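Local atomic coordinates of SAP-like pentraxin (Limulus polyphemus, PDB entry 3FLP), a protein that binds two calcium ions per subunit and probably acts as a sugar-binding lectin of the pentraxin family, assembling into doubly stacked rings of seven subunits. Residues Lys8-Thr14 against Ser158-Ser164; Lys18-Phe24 against Phe201-Val207; Gln33-Gln38 against Leu166-Ala172; Asp59-Ile63 against His132-Ala136; Ile88-Ile92 against Met113-Asn118. All coordinates share one frame; numbering follows the deposited sequence.

Interaction 1 of 5, residues Lys8-Thr14 against Ser158-Ser164; sequences KISFPGT and SWSGELS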
# COMPACT_ATOMS: atom_id res chain seq x y z
N LYS A 8 5.37 33.34 -16.08
CA LYS A 8 5.71 33.94 -17.36
C LYS A 8 5.98 35.44 -17.21
O LYS A 8 5.56 36.07 -16.24
CB LYS A 8 4.58 33.72 -18.38
CG LYS A 8 3.39 34.66 -18.20
CD LYS A 8 2.33 34.45 -19.27
CE LYS A 8 1.11 35.33 -18.99
NZ LYS A 8 0.04 35.14 -20.01
N ILE A 9 6.69 35.99 -18.18
CA ILE A 9 7.00 37.41 -18.20
C ILE A 9 6.49 37.95 -19.52
O ILE A 9 6.74 37.36 -20.58
CB ILE A 9 8.53 37.66 -18.14
CG1 ILE A 9 9.12 37.12 -16.83
CG2 ILE A 9 8.81 39.15 -18.30
CD1 ILE A 9 8.67 37.86 -15.60
N SER A 10 5.75 39.05 -19.46
CA SER A 10 5.23 39.68 -20.67
C SER A 10 6.06 40.91 -20.98
O SER A 10 6.30 41.75 -20.11
CB SER A 10 3.76 40.09 -20.47
OG SER A 10 2.94 38.97 -20.22
N PHE A 11 6.52 41.00 -22.23
CA PHE A 11 7.30 42.13 -22.72
C PHE A 11 6.29 42.86 -23.60
O PHE A 11 6.15 42.55 -24.78
CB PHE A 11 8.49 41.61 -23.53
CG PHE A 11 9.48 40.82 -22.71
CD1 PHE A 11 10.51 41.46 -22.02
CD2 PHE A 11 9.36 39.44 -22.59
CE1 PHE A 11 11.40 40.74 -21.22
CE2 PHE A 11 10.24 38.71 -21.79
CZ PHE A 11 11.26 39.36 -21.10
N PRO A 12 5.57 43.83 -23.01
CA PRO A 12 4.52 44.68 -23.60
C PRO A 12 4.75 45.27 -24.98
O PRO A 12 3.90 45.17 -25.86
CB PRO A 12 4.32 45.76 -22.55
CG PRO A 12 4.74 45.09 -21.27
CD PRO A 12 5.98 44.38 -21.71
N GLY A 13 5.90 45.92 -25.15
CA GLY A 13 6.20 46.56 -26.41
C GLY A 13 7.26 47.59 -26.09
O GLY A 13 7.27 48.17 -25.00
N THR A 14 8.16 47.83 -27.04
CA THR A 14 9.24 48.77 -26.81
C THR A 14 9.11 50.09 -27.55
O THR A 14 8.69 50.14 -28.71
CB THR A 14 10.60 48.11 -27.18
OG1 THR A 14 10.81 46.95 -26.37
CG2 THR A 14 11.75 49.09 -26.96
N SER A 158 14.19 44.79 -30.43
CA SER A 158 13.53 44.26 -29.25
C SER A 158 12.55 43.15 -29.61
O SER A 158 12.13 43.02 -30.77
CB SER A 158 12.78 45.37 -28.51
OG SER A 158 11.62 45.76 -29.23
N TRP A 159 12.19 42.34 -28.62
CA TRP A 159 11.25 41.25 -28.84
C TRP A 159 10.09 41.42 -27.87
O TRP A 159 10.30 41.49 -26.66
CB TRP A 159 11.91 39.90 -28.59
CG TRP A 159 11.02 38.75 -28.95
CD1 TRP A 159 10.85 38.19 -30.19
CD2 TRP A 159 10.15 38.02 -28.07
NE1 TRP A 159 9.94 37.17 -30.14
CE2 TRP A 159 9.49 37.04 -28.85
CE3 TRP A 159 9.86 38.10 -26.70
CZ2 TRP A 159 8.56 36.14 -28.30
CZ3 TRP A 159 8.94 37.21 -26.15
CH2 TRP A 159 8.30 36.24 -26.96
N SER A 160 8.88 41.50 -28.40
CA SER A 160 7.70 41.65 -27.56
C SER A 160 6.88 40.37 -27.60
O SER A 160 6.78 39.71 -28.64
CB SER A 160 6.85 42.83 -28.05
OG SER A 160 7.55 44.05 -27.83
N GLY A 161 6.30 40.02 -26.46
CA GLY A 161 5.50 38.81 -26.36
C GLY A 161 5.60 38.27 -24.95
O GLY A 161 6.00 38.99 -24.04
N GLU A 162 5.22 37.01 -24.77
CA GLU A 162 5.28 36.40 -23.45
C GLU A 162 6.31 35.28 -23.47
O GLU A 162 6.47 34.57 -24.47
CB GLU A 162 3.89 35.88 -23.06
CG GLU A 162 2.84 36.99 -23.06
CD GLU A 162 1.42 36.51 -22.80
OE1 GLU A 162 1.19 35.29 -22.72
OE2 GLU A 162 0.53 37.37 -22.69
N LEU A 163 7.03 35.13 -22.36
CA LEU A 163 8.06 34.12 -22.27
C LEU A 163 8.02 33.38 -20.93
O LEU A 163 7.72 33.97 -19.90
CB LEU A 163 9.44 34.78 -22.46
CG LEU A 163 10.69 33.90 -22.47
CD1 LEU A 163 11.78 34.59 -23.30
CD2 LEU A 163 11.15 33.65 -21.04
N SER A 164 8.30 32.08 -20.97
CA SER A 164 8.32 31.30 -19.74
C SER A 164 9.16 30.03 -19.91
O SER A 164 9.53 29.66 -21.02
CB SER A 164 6.91 30.94 -19.29
OG SER A 164 6.47 29.75 -19.89
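An antiparallel beta ladder ties Ile9 and Phe11 of strand 7-11 to Leu163 and Gly161 of strand 161-169. Each pair exchanges two backbone hydrogen bonds, the straightest running from Phe11 N to Gly161 O at 2.8 Å with 177° at the hydrogen. Phe11 brings the edge of its ring to its partners: CE2 lies 4.1 Å from Leu163 CB, and CD2 comes 4.2 Å from CZ3 at the rim of the Trp159 indole. Gly161, having no side chain, lets that indole fold back over its backbone, with Gly161 N 3.8 Å above the ring plane. This apolar face looks into the interior of the pentraxin beta-sandwich, where Ile9 and Phe11 also meet Leu22 of the other sheet. The face of Lys8, Ser10 and Glu162 is polar instead. Lys8 and Glu162, both extended beyond CG, join in a salt bridge of 2.9 Å between Lys8 NZ and Glu162 OE1, the ammonium sitting 58° out of the carboxylate plane. Lys41 pairs with the same oxygen, so two positive charges probably keep the buried carboxylate ionised. Past the ladder, Ser160 OG packs 3.2 Å from Gly13 CA; Gly13's backbone angles would jam a CB against the preceding carbonyl, hence glycine.

Interaction 2 of 5, residues Lys18-Phe24 against Phe201-Val207; sequences KFPHLRF and FVADDGV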
# COMPACT_ATOMS: atom_id res chain seq x y z
N LYS A 18 11.61 53.56 -23.20
CA LYS A 18 11.18 52.37 -22.46
C LYS A 18 11.56 51.07 -23.16
O LYS A 18 11.12 50.81 -24.28
CB LYS A 18 9.67 52.41 -22.22
CG LYS A 18 9.15 51.17 -21.49
CD LYS A 18 7.62 51.13 -21.41
CE LYS A 18 7.13 49.82 -20.78
NZ LYS A 18 5.64 49.75 -20.69
N PHE A 19 12.39 50.27 -22.50
CA PHE A 19 12.84 48.99 -23.05
C PHE A 19 12.59 47.84 -22.06
O PHE A 19 13.48 47.47 -21.28
CB PHE A 19 14.34 49.04 -23.39
CG PHE A 19 14.72 50.16 -24.33
CD1 PHE A 19 15.00 51.44 -23.84
CD2 PHE A 19 14.82 49.93 -25.70
CE1 PHE A 19 15.36 52.47 -24.71
CE2 PHE A 19 15.18 50.96 -26.58
CZ PHE A 19 15.45 52.23 -26.08
N PRO A 20 11.38 47.27 -22.06
CA PRO A 20 11.13 46.17 -21.12
C PRO A 20 12.15 45.05 -21.31
O PRO A 20 12.42 44.62 -22.43
CB PRO A 20 9.70 45.75 -21.45
CG PRO A 20 9.52 46.18 -22.89
CD PRO A 20 10.21 47.52 -22.92
N HIS A 21 12.74 44.58 -20.21
CA HIS A 21 13.74 43.52 -20.30
C HIS A 21 14.05 42.89 -18.95
O HIS A 21 13.63 43.37 -17.90
CB HIS A 21 15.06 44.07 -20.86
CG HIS A 21 15.81 44.94 -19.90
ND1 HIS A 21 15.42 46.23 -19.61
CD2 HIS A 21 16.92 44.70 -19.16
CE1 HIS A 21 16.26 46.75 -18.73
NE2 HIS A 21 17.18 45.85 -18.44
N LEU A 22 14.82 41.81 -19.01
CA LEU A 22 15.28 41.11 -17.83
C LEU A 22 16.80 41.06 -17.97
O LEU A 22 17.31 40.99 -19.08
CB LEU A 22 14.76 39.67 -17.80
CG LEU A 22 13.27 39.36 -17.96
CD1 LEU A 22 13.04 37.87 -17.71
CD2 LEU A 22 12.46 40.19 -16.99
N ARG A 23 17.50 41.11 -16.85
CA ARG A 23 18.96 41.01 -16.86
C ARG A 23 19.32 40.09 -15.71
O ARG A 23 19.01 40.38 -14.55
CB ARG A 23 19.62 42.38 -16.66
CG ARG A 23 21.15 42.32 -16.82
CD ARG A 23 21.83 43.66 -16.56
NE ARG A 23 21.89 43.97 -15.13
CZ ARG A 23 21.29 45.00 -14.55
NH1 ARG A 23 20.57 45.84 -15.27
NH2 ARG A 23 21.39 45.18 -13.24
N PHE A 24 19.97 38.98 -16.02
CA PHE A 24 20.35 38.06 -14.96
C PHE A 24 21.47 38.63 -14.11
O PHE A 24 22.44 39.19 -14.63
CB PHE A 24 20.72 36.70 -15.55
CG PHE A 24 19.53 35.92 -16.01
CD1 PHE A 24 18.92 36.21 -17.22
CD2 PHE A 24 18.96 34.94 -15.19
CE1 PHE A 24 17.76 35.53 -17.62
CE2 PHE A 24 17.80 34.26 -15.58
CZ PHE A 24 17.20 34.56 -16.80
N PHE A 201 17.11 37.59 -11.52
CA PHE A 201 17.20 38.52 -12.63
C PHE A 201 16.49 39.82 -12.30
O PHE A 201 15.53 39.84 -11.52
CB PHE A 201 16.61 37.89 -13.90
CG PHE A 201 15.19 37.42 -13.77
CD1 PHE A 201 14.12 38.31 -13.92
CD2 PHE A 201 14.90 36.08 -13.52
CE1 PHE A 201 12.80 37.87 -13.84
CE2 PHE A 201 13.58 35.63 -13.44
CZ PHE A 201 12.53 36.53 -13.60
N VAL A 202 16.98 40.90 -12.87
CA VAL A 202 16.39 42.21 -12.67
C VAL A 202 15.27 42.37 -13.69
O VAL A 202 15.43 42.01 -14.86
CB VAL A 202 17.44 43.32 -12.90
CG1 VAL A 202 16.79 44.69 -12.76
CG2 VAL A 202 18.56 43.19 -11.90
N ALA A 203 14.13 42.89 -13.25
CA ALA A 203 13.00 43.12 -14.14
C ALA A 203 12.89 44.63 -14.27
O ALA A 203 12.91 45.34 -13.26
CB ALA A 203 11.72 42.55 -13.54
N ASP A 204 12.79 45.14 -15.49
CA ASP A 204 12.72 46.59 -15.65
C ASP A 204 11.86 47.05 -16.81
O ASP A 204 11.53 46.28 -17.71
CB ASP A 204 14.13 47.17 -15.81
CG ASP A 204 14.25 48.58 -15.26
OD1 ASP A 204 13.21 49.22 -15.00
OD2 ASP A 204 15.39 49.07 -15.11
N ASP A 205 11.50 48.33 -16.76
CA ASP A 205 10.69 48.97 -17.79
C ASP A 205 9.32 48.35 -18.08
O ASP A 205 8.95 48.15 -19.23
CB ASP A 205 11.49 49.12 -19.10
CG ASP A 205 12.51 50.27 -19.05
OD1 ASP A 205 12.41 51.14 -18.15
OD2 ASP A 205 13.42 50.32 -19.92
N GLY A 206 8.59 48.04 -17.01
CA GLY A 206 7.25 47.51 -17.17
C GLY A 206 6.96 46.10 -17.64
O GLY A 206 5.93 45.89 -18.29
N VAL A 207 7.84 45.14 -17.35
CA VAL A 207 7.54 43.77 -17.76
C VAL A 207 6.42 43.32 -16.81
O VAL A 207 6.32 43.82 -15.69
CB VAL A 207 8.76 42.83 -17.62
CG1 VAL A 207 9.75 43.10 -18.75
CG2 VAL A 207 9.43 43.01 -16.27
O HOH W 1 4.05 47.78 -18.76
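Phe201 inserts its side chain between those of Leu22 and Phe24 on strand 21-24. Its CB sits over the centre of the Phe24 ring, 4.0 Å from the centroid. With CG set between the backbone N and the carbonyl carbon (chi1 57°), the ring runs alongside both neighbours. CD2 then touches Phe24 CE2 at 4.0 Å, the two ring planes being 56° apart, while CD1 and CE1 meet the methyls of Leu22. Leu22 CD1 lies over the face of the Phe201 ring, 4.2 Å from its centroid, a CH-pi contact that suits a branched aliphatic chain. Trp196, nearly parallel to Phe201, adds a further aromatic neighbour. At the far end Asp205 OD2 accepts a hydrogen bond from Phe19 N at 2.8 Å, from above the carboxylate plane, and His21 ND1 donates to Phe19 O at 2.8 Å, within its own ring plane, so both backbone polar atoms of Phe19 are bonded. Water links Lys18 NZ to Gly206 O. The backbones pair antiparallel, with Val202 N giving Arg23 O a bond of 2.7 Å. Strand 201-204 is the last of its sheet within the chain, and a strand of another subunit pairs with it, continuing the pentraxin beta-sheet across a subunit interface.

Interaction 3 of 5, residues Gln33-Gln38 against Leu166-Ala172; sequences QLTVCQ and LQVWDEA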
# COMPACT_ATOMS: atom_id res chain seq x y z
N GLN A 33 29.77 25.29 -25.45
CA GLN A 33 28.50 24.83 -25.99
C GLN A 33 27.36 25.48 -25.21
O GLN A 33 27.51 25.82 -24.03
CB GLN A 33 28.36 23.31 -25.86
CG GLN A 33 29.40 22.49 -26.59
CD GLN A 33 29.25 21.00 -26.33
OE1 GLN A 33 29.19 20.56 -25.18
NE2 GLN A 33 29.18 20.22 -27.40
N LEU A 34 26.21 25.63 -25.85
CA LEU A 34 25.08 26.24 -25.17
C LEU A 34 23.76 25.83 -25.80
O LEU A 34 23.62 25.81 -27.03
CB LEU A 34 25.23 27.76 -25.21
CG LEU A 34 24.51 28.57 -24.13
CD1 LEU A 34 25.13 28.28 -22.76
CD2 LEU A 34 24.63 30.05 -24.46
N THR A 35 22.79 25.49 -24.96
CA THR A 35 21.46 25.14 -25.43
C THR A 35 20.49 26.05 -24.67
O THR A 35 20.46 26.04 -23.43
CB THR A 35 21.09 23.66 -25.15
OG1 THR A 35 21.97 22.80 -25.88
CG2 THR A 35 19.65 23.38 -25.59
N VAL A 36 19.72 26.84 -25.40
CA VAL A 36 18.76 27.75 -24.79
C VAL A 36 17.36 27.34 -25.25
O VAL A 36 17.04 27.37 -26.44
CB VAL A 36 19.03 29.22 -25.21
CG1 VAL A 36 18.00 30.16 -24.55
CG2 VAL A 36 20.45 29.62 -24.81
N CYS A 37 16.54 26.93 -24.29
CA CYS A 37 15.18 26.49 -24.57
C CYS A 37 14.20 27.36 -23.76
O CYS A 37 14.51 27.78 -22.64
CB CYS A 37 14.98 25.04 -24.12
SG CYS A 37 15.53 23.58 -25.09
N GLN A 38 13.03 27.64 -24.33
CA GLN A 38 12.01 28.41 -23.62
C GLN A 38 10.68 28.39 -24.36
O GLN A 38 10.62 28.05 -25.54
CB GLN A 38 12.45 29.88 -23.39
CG GLN A 38 12.22 30.82 -24.56
CD GLN A 38 13.41 30.91 -25.48
OE1 GLN A 38 14.39 31.59 -25.18
NE2 GLN A 38 13.35 30.21 -26.61
N LEU A 166 12.36 29.30 -19.23
CA LEU A 166 13.67 29.48 -19.86
C LEU A 166 14.66 28.54 -19.18
O LEU A 166 14.89 28.63 -17.97
CB LEU A 166 14.16 30.92 -19.72
CG LEU A 166 15.62 31.19 -20.09
CD1 LEU A 166 15.83 31.00 -21.61
CD2 LEU A 166 16.00 32.60 -19.66
N GLN A 167 15.25 27.64 -19.95
CA GLN A 167 16.22 26.69 -19.43
C GLN A 167 17.47 26.71 -20.30
O GLN A 167 17.39 26.57 -21.52
CB GLN A 167 15.61 25.28 -19.42
CG GLN A 167 14.24 25.17 -18.75
CD GLN A 167 14.26 25.49 -17.26
OE1 GLN A 167 15.32 25.51 -16.63
NE2 GLN A 167 13.09 25.72 -16.70
N VAL A 168 18.63 26.88 -19.67
CA VAL A 168 19.91 26.95 -20.37
C VAL A 168 20.94 25.96 -19.83
O VAL A 168 21.17 25.90 -18.62
CB VAL A 168 20.51 28.39 -20.26
CG1 VAL A 168 21.82 28.48 -21.05
CG2 VAL A 168 19.49 29.43 -20.78
N TRP A 169 21.56 25.20 -20.73
CA TRP A 169 22.58 24.21 -20.40
C TRP A 169 23.87 24.58 -21.13
O TRP A 169 23.83 25.17 -22.21
CB TRP A 169 22.17 22.82 -20.91
CG TRP A 169 21.04 22.16 -20.18
CD1 TRP A 169 21.13 21.29 -19.13
CD2 TRP A 169 19.64 22.26 -20.50
NE1 TRP A 169 19.88 20.83 -18.78
CE2 TRP A 169 18.95 21.41 -19.61
CE3 TRP A 169 18.92 22.98 -21.45
CZ2 TRP A 169 17.55 21.27 -19.64
CZ3 TRP A 169 17.53 22.84 -21.49
CH2 TRP A 169 16.86 21.99 -20.58
N ASP A 170 25.02 24.24 -20.55
CA ASP A 170 26.29 24.55 -21.21
C ASP A 170 26.76 23.31 -21.99
O ASP A 170 27.95 22.99 -22.04
CB ASP A 170 27.33 25.01 -20.19
CG ASP A 170 27.69 23.94 -19.18
OD1 ASP A 170 26.92 22.98 -18.99
OD2 ASP A 170 28.76 24.07 -18.55
N GLU A 171 25.79 22.62 -22.58
CA GLU A 171 26.05 21.44 -23.39
C GLU A 171 25.17 21.54 -24.63
O GLU A 171 24.24 22.34 -24.66
CB GLU A 171 25.70 20.16 -22.62
CG GLU A 171 26.63 19.88 -21.43
CD GLU A 171 26.74 18.40 -21.10
OE1 GLU A 171 26.83 17.59 -22.05
OE2 GLU A 171 26.75 18.04 -19.91
N ALA A 172 25.47 20.74 -25.65
CA ALA A 172 24.69 20.74 -26.88
C ALA A 172 23.74 19.55 -26.84
O ALA A 172 24.11 18.45 -27.26
CB ALA A 172 25.60 20.65 -28.09
O HOH W 2 27.17 18.27 -25.76
O HOH W 3 30.63 24.19 -22.54
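Strands 33-38 and 166-169 run antiparallel, their axes 4.7 Å apart at closest, with hydrogen-bonded pairs at Thr35-Trp169 and Cys37-Gln167 flanking Val36-Val168. Beta-branched and leucine side chains fill one face. Val36 CG1 meets Leu166 CD1 at 3.7 Å, and Leu34 turns its CD1 back toward the partner strand to touch Val168 CG1, also at 3.7 Å; Val36 and Val168 stand side by side. On the other face Cys37 SG, which forms a disulfide with Cys103, lies 4.2 Å from Trp169 CZ3 in an oblique sulfur-aromatic contact. Thr35 holds the chain where it leaves the strand. Its OG1, anti to the carbonyl carbon (chi1 -64°), donates to Glu171 O at 2.6 Å, in the carbonyl plane and on a lone pair, while Leu173 N bonds to the same hydroxyl; a threonine can serve both, leaving its methyl to pack. A water accepts from Ala172 N and lies near Gln33 OE1. In a neighbouring subunit, Gln33 NE2 bonds to Gly97 O, and Glu171 OE1 to Trp99 NE1 and, as a salt bridge, Lys41. Phe51 of the second sheet covers the valine face and helix 175-182 the Cys37-Trp169 face, the layering of helix on beta-sandwich that characterises the pentraxin fold.

Interaction 4 of 5, residues Asp59-Ile63 against His132-Ala136; sequences DNQFI and HQISA. With CA (calcium ion), chain O.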
# COMPACT_ATOMS: atom_id res chain seq x y z
N ASP A 59 29.89 42.56 -27.32
CA ASP A 59 28.48 42.69 -26.98
C ASP A 59 27.60 41.64 -27.67
O ASP A 59 26.45 41.43 -27.27
CB ASP A 59 27.97 44.10 -27.31
CG ASP A 59 28.05 44.45 -28.79
OD1 ASP A 59 29.13 44.30 -29.40
OD2 ASP A 59 27.02 44.90 -29.36
N ASN A 60 28.15 40.98 -28.68
CA ASN A 60 27.42 39.97 -29.43
C ASN A 60 28.01 38.56 -29.31
O ASN A 60 28.26 37.90 -30.32
CB ASN A 60 27.35 40.39 -30.91
CG ASN A 60 26.50 41.65 -31.12
OD1 ASN A 60 26.23 42.41 -30.18
ND2 ASN A 60 26.08 41.88 -32.37
N GLN A 61 28.21 38.10 -28.08
CA GLN A 61 28.77 36.77 -27.85
C GLN A 61 27.83 35.66 -28.30
O GLN A 61 28.24 34.71 -28.97
CB GLN A 61 29.10 36.59 -26.36
CG GLN A 61 30.41 37.24 -25.94
CD GLN A 61 31.63 36.41 -26.34
OE1 GLN A 61 31.53 35.47 -27.14
NE2 GLN A 61 32.78 36.75 -25.79
N PHE A 62 26.55 35.79 -27.96
CA PHE A 62 25.56 34.78 -28.31
C PHE A 62 24.20 35.45 -28.32
O PHE A 62 23.78 36.01 -27.31
CB PHE A 62 25.62 33.65 -27.28
CG PHE A 62 24.80 32.46 -27.64
CD1 PHE A 62 23.43 32.45 -27.41
CD2 PHE A 62 25.40 31.34 -28.19
CE1 PHE A 62 22.68 31.33 -27.72
CE2 PHE A 62 24.65 30.22 -28.50
CZ PHE A 62 23.28 30.22 -28.26
N ILE A 63 23.51 35.42 -29.46
CA ILE A 63 22.20 36.06 -29.53
C ILE A 63 21.21 35.25 -30.35
O ILE A 63 21.49 34.87 -31.49
CB ILE A 63 22.28 37.47 -30.16
CG1 ILE A 63 23.72 37.97 -30.19
CG2 ILE A 63 21.43 38.43 -29.36
CD1 ILE A 63 23.89 39.30 -30.90
N HIS A 132 34.99 28.51 -31.46
CA HIS A 132 34.81 29.63 -30.55
C HIS A 132 34.36 29.20 -29.16
O HIS A 132 33.54 28.31 -29.01
CB HIS A 132 33.78 30.63 -31.10
CG HIS A 132 33.55 31.80 -30.19
ND1 HIS A 132 34.49 32.78 -30.00
CD2 HIS A 132 32.49 32.13 -29.41
CE1 HIS A 132 34.03 33.67 -29.14
NE2 HIS A 132 32.82 33.30 -28.77
N GLN A 133 34.93 29.86 -28.16
CA GLN A 133 34.59 29.61 -26.77
C GLN A 133 34.14 30.95 -26.20
O GLN A 133 34.90 31.92 -26.21
CB GLN A 133 35.79 29.12 -25.97
CG GLN A 133 36.21 27.70 -26.28
CD GLN A 133 37.35 27.23 -25.39
OE1 GLN A 133 37.28 27.38 -24.16
NE2 GLN A 133 38.39 26.66 -25.99
N ILE A 134 32.91 31.01 -25.70
CA ILE A 134 32.41 32.24 -25.12
C ILE A 134 33.19 32.50 -23.83
O ILE A 134 33.17 31.69 -22.91
CB ILE A 134 30.90 32.14 -24.83
CG1 ILE A 134 30.15 31.90 -26.15
CG2 ILE A 134 30.40 33.41 -24.16
CD1 ILE A 134 28.68 31.61 -25.98
N SER A 135 33.89 33.62 -23.78
CA SER A 135 34.68 33.96 -22.61
C SER A 135 33.81 34.13 -21.37
O SER A 135 32.64 34.50 -21.46
CB SER A 135 35.51 35.22 -22.88
OG SER A 135 34.79 36.12 -23.69
N ALA A 136 34.40 33.84 -20.21
CA ALA A 136 33.71 33.92 -18.93
C ALA A 136 33.22 35.33 -18.61
O ALA A 136 33.82 36.32 -19.04
CB ALA A 136 34.65 33.45 -17.82
CA CA O . 24.80 44.26 -30.03
O HOH W 4 24.64 44.57 -32.35
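Gln61 and Ile134 carry most of this contact, with Phe62 a smaller third partner. Gln61 and Phe62 form a classic beta bulge opposite Cys53, directly after the pair of calcium ligands Asp59 and Asn60, so the irregular backbone lies next to a calcium site of the pentraxin fold. Gln61 is bent at its second torsion (chi2 -78°), which swings the amide toward the loop 132-136. There its OE1 accepts a hydrogen bond of 3.0 Å from His132 NE2, the oxygen lying only 8° out of the imidazole plane and the N-H arriving in the carbonyl plane. Ring and amide planes are turned 34° against each other. Gln61 NE2 bonds instead to Thr55 OG1, so both ends of the amide have partners and its rotation is fixed; a long, two-ended polar side chain fits this bridging place. Ile134 lies alongside, running opposite to Gln61, and sets its CG2 3.8 Å from Gln61 OE1. Its other branch goes to Phe62, with Ile134 CD1 3.9 Å from Phe62 CB. The Phe62 ring continues inward to Leu34 and Val36 of strand 33-42, and its bulk thus joins the loop contact to the sandwich interior. Just before the bulge, Asp59 OD2 binds calcium at 2.4 Å and Asn60 OD1 does so at 2.3 Å. Glu145, Gln146 and Asp147 bind the same ion. A water coordinated to the calcium also accepts a hydrogen bond from Asn60 ND2, at 3.1 Å from that nitrogen.

Interaction 5 of 5, residues Ile88-Ile92 against Met113-Asn118; sequences ISCPI and MAVYAN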
# COMPACT_ATOMS: atom_id res chain seq x y z
N ILE A 88 17.46 29.40 -39.73
CA ILE A 88 16.98 28.07 -40.10
C ILE A 88 15.47 28.15 -40.03
O ILE A 88 14.91 28.53 -38.99
CB ILE A 88 17.48 26.98 -39.14
CG1 ILE A 88 19.01 26.84 -39.26
CG2 ILE A 88 16.79 25.66 -39.46
CD1 ILE A 88 19.61 25.80 -38.34
N SER A 89 14.80 27.81 -41.12
CA SER A 89 13.35 27.88 -41.13
C SER A 89 12.73 26.61 -40.56
O SER A 89 13.27 25.51 -40.69
CB SER A 89 12.82 28.17 -42.54
OG SER A 89 13.19 27.17 -43.46
N CYS A 90 11.60 26.79 -39.88
CA CYS A 90 10.88 25.69 -39.26
C CYS A 90 9.56 25.46 -39.99
O CYS A 90 8.84 26.40 -40.30
CB CYS A 90 10.59 26.02 -37.79
SG CYS A 90 12.02 26.01 -36.65
N PRO A 91 9.23 24.19 -40.27
CA PRO A 91 8.00 23.83 -40.97
C PRO A 91 6.76 23.96 -40.09
O PRO A 91 6.05 22.98 -39.85
CB PRO A 91 8.25 22.38 -41.38
CG PRO A 91 8.98 21.86 -40.17
CD PRO A 91 9.96 22.98 -39.85
N ILE A 92 6.51 25.16 -39.59
CA ILE A 92 5.35 25.40 -38.74
C ILE A 92 4.84 26.81 -38.95
O ILE A 92 5.62 27.77 -38.97
CB ILE A 92 5.68 25.17 -37.24
CG1 ILE A 92 4.42 25.34 -36.39
CG2 ILE A 92 6.75 26.14 -36.77
CD1 ILE A 92 4.60 24.96 -34.93
N MET A 113 25.03 24.26 -35.44
CA MET A 113 23.88 24.96 -34.90
C MET A 113 22.64 24.15 -35.27
O MET A 113 22.54 23.64 -36.38
CB MET A 113 23.76 26.36 -35.50
CG MET A 113 22.37 26.99 -35.39
SD MET A 113 22.16 28.43 -36.47
CE MET A 113 20.42 28.85 -36.18
N ALA A 114 21.70 24.04 -34.34
CA ALA A 114 20.47 23.30 -34.59
C ALA A 114 19.34 23.98 -33.82
O ALA A 114 19.54 24.43 -32.69
CB ALA A 114 20.61 21.84 -34.14
N VAL A 115 18.18 24.09 -34.45
CA VAL A 115 17.04 24.72 -33.78
C VAL A 115 15.85 23.77 -33.80
O VAL A 115 15.73 22.91 -34.68
CB VAL A 115 16.64 26.06 -34.44
CG1 VAL A 115 17.82 27.02 -34.41
CG2 VAL A 115 16.17 25.84 -35.87
N TYR A 116 14.98 23.93 -32.81
CA TYR A 116 13.81 23.09 -32.67
C TYR A 116 12.55 23.90 -32.37
O TYR A 116 12.59 24.88 -31.63
CB TYR A 116 14.04 22.09 -31.54
CG TYR A 116 15.25 21.20 -31.75
CD1 TYR A 116 16.55 21.68 -31.56
CD2 TYR A 116 15.09 19.89 -32.17
CE1 TYR A 116 17.65 20.86 -31.78
CE2 TYR A 116 16.17 19.07 -32.39
CZ TYR A 116 17.45 19.56 -32.20
OH TYR A 116 18.51 18.72 -32.44
N ALA A 117 11.44 23.46 -32.95
CA ALA A 117 10.16 24.11 -32.73
C ALA A 117 9.21 23.05 -32.19
O ALA A 117 9.04 22.00 -32.80
CB ALA A 117 9.63 24.68 -34.04
N ASN A 118 8.63 23.31 -31.02
CA ASN A 118 7.72 22.37 -30.38
C ASN A 118 8.33 20.98 -30.21
O ASN A 118 7.65 19.96 -30.37
CB ASN A 118 6.40 22.29 -31.15
CG ASN A 118 5.53 23.53 -30.94
OD1 ASN A 118 5.76 24.30 -30.00
ND2 ASN A 118 4.53 23.71 -31.80
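Ile88 is the bump that fits between Met113 and Val115. Its CD1 meets Met113 CE tip to tip at 3.8 Å, the methionine standing fully extended so that its methyl reaches the isoleucine. The other branch of Ile88 slides past Val115, CG2 against CG2 at 3.6 Å, and the two beta-branched residues interlock. Further along, the hollow above small Ala117 takes the sulfur of Cys90, with Cys90 SG 3.8 Å from Ala117 CB; the single methyl of alanine gives the sulfur a low seat. The strands run at 19° to each other with their axes 8.0 Å apart, too far for backbone pairing, because they belong to the two facing sheets of the pentraxin sandwich. The disulfide from Cys90 to Cys122 on strand 120-125 ties those sheets covalently at this spot. Pro91 then centres an inverse gamma turn, its ring suited to the tight bend, and brings Ile92 round to the same side as Cys90. Ile92 CG2 rests 4.2 Å from Ala117 CB, while its CG1 branch, anti to the backbone N (chi1 -176°), carries CD1 across Asn118 at about a right angle, 3.4 Å from Asn118 ND2. The other end of that amide, Asn118 OD1, accepts a hydrogen bond from His101 N.

How the interactions relate
All five contacts belong to one pentraxin beta-sandwich. Interactions 1 and 3 share strand 161-169, which has 7-11 along one edge and 33-42 along the other, their centres about 20 Å apart. Interaction 2, in the second sheet, touches interaction 1, centre to centre about 10 Å. Interaction 4 packs against interaction 3 through Phe62, with Leu34 and Val36, whereas interaction 5 lies across the two sheets, about 27 Å between centres from interaction 2. Along the chain, 88-92 with 113-118 is innermost, enclosed by 59-63 with 132-136 and then by interaction 3; interactions 1 and 2 alternate. Early strands thus pair with late ones, closing the sandwich that carries the two calcium sites.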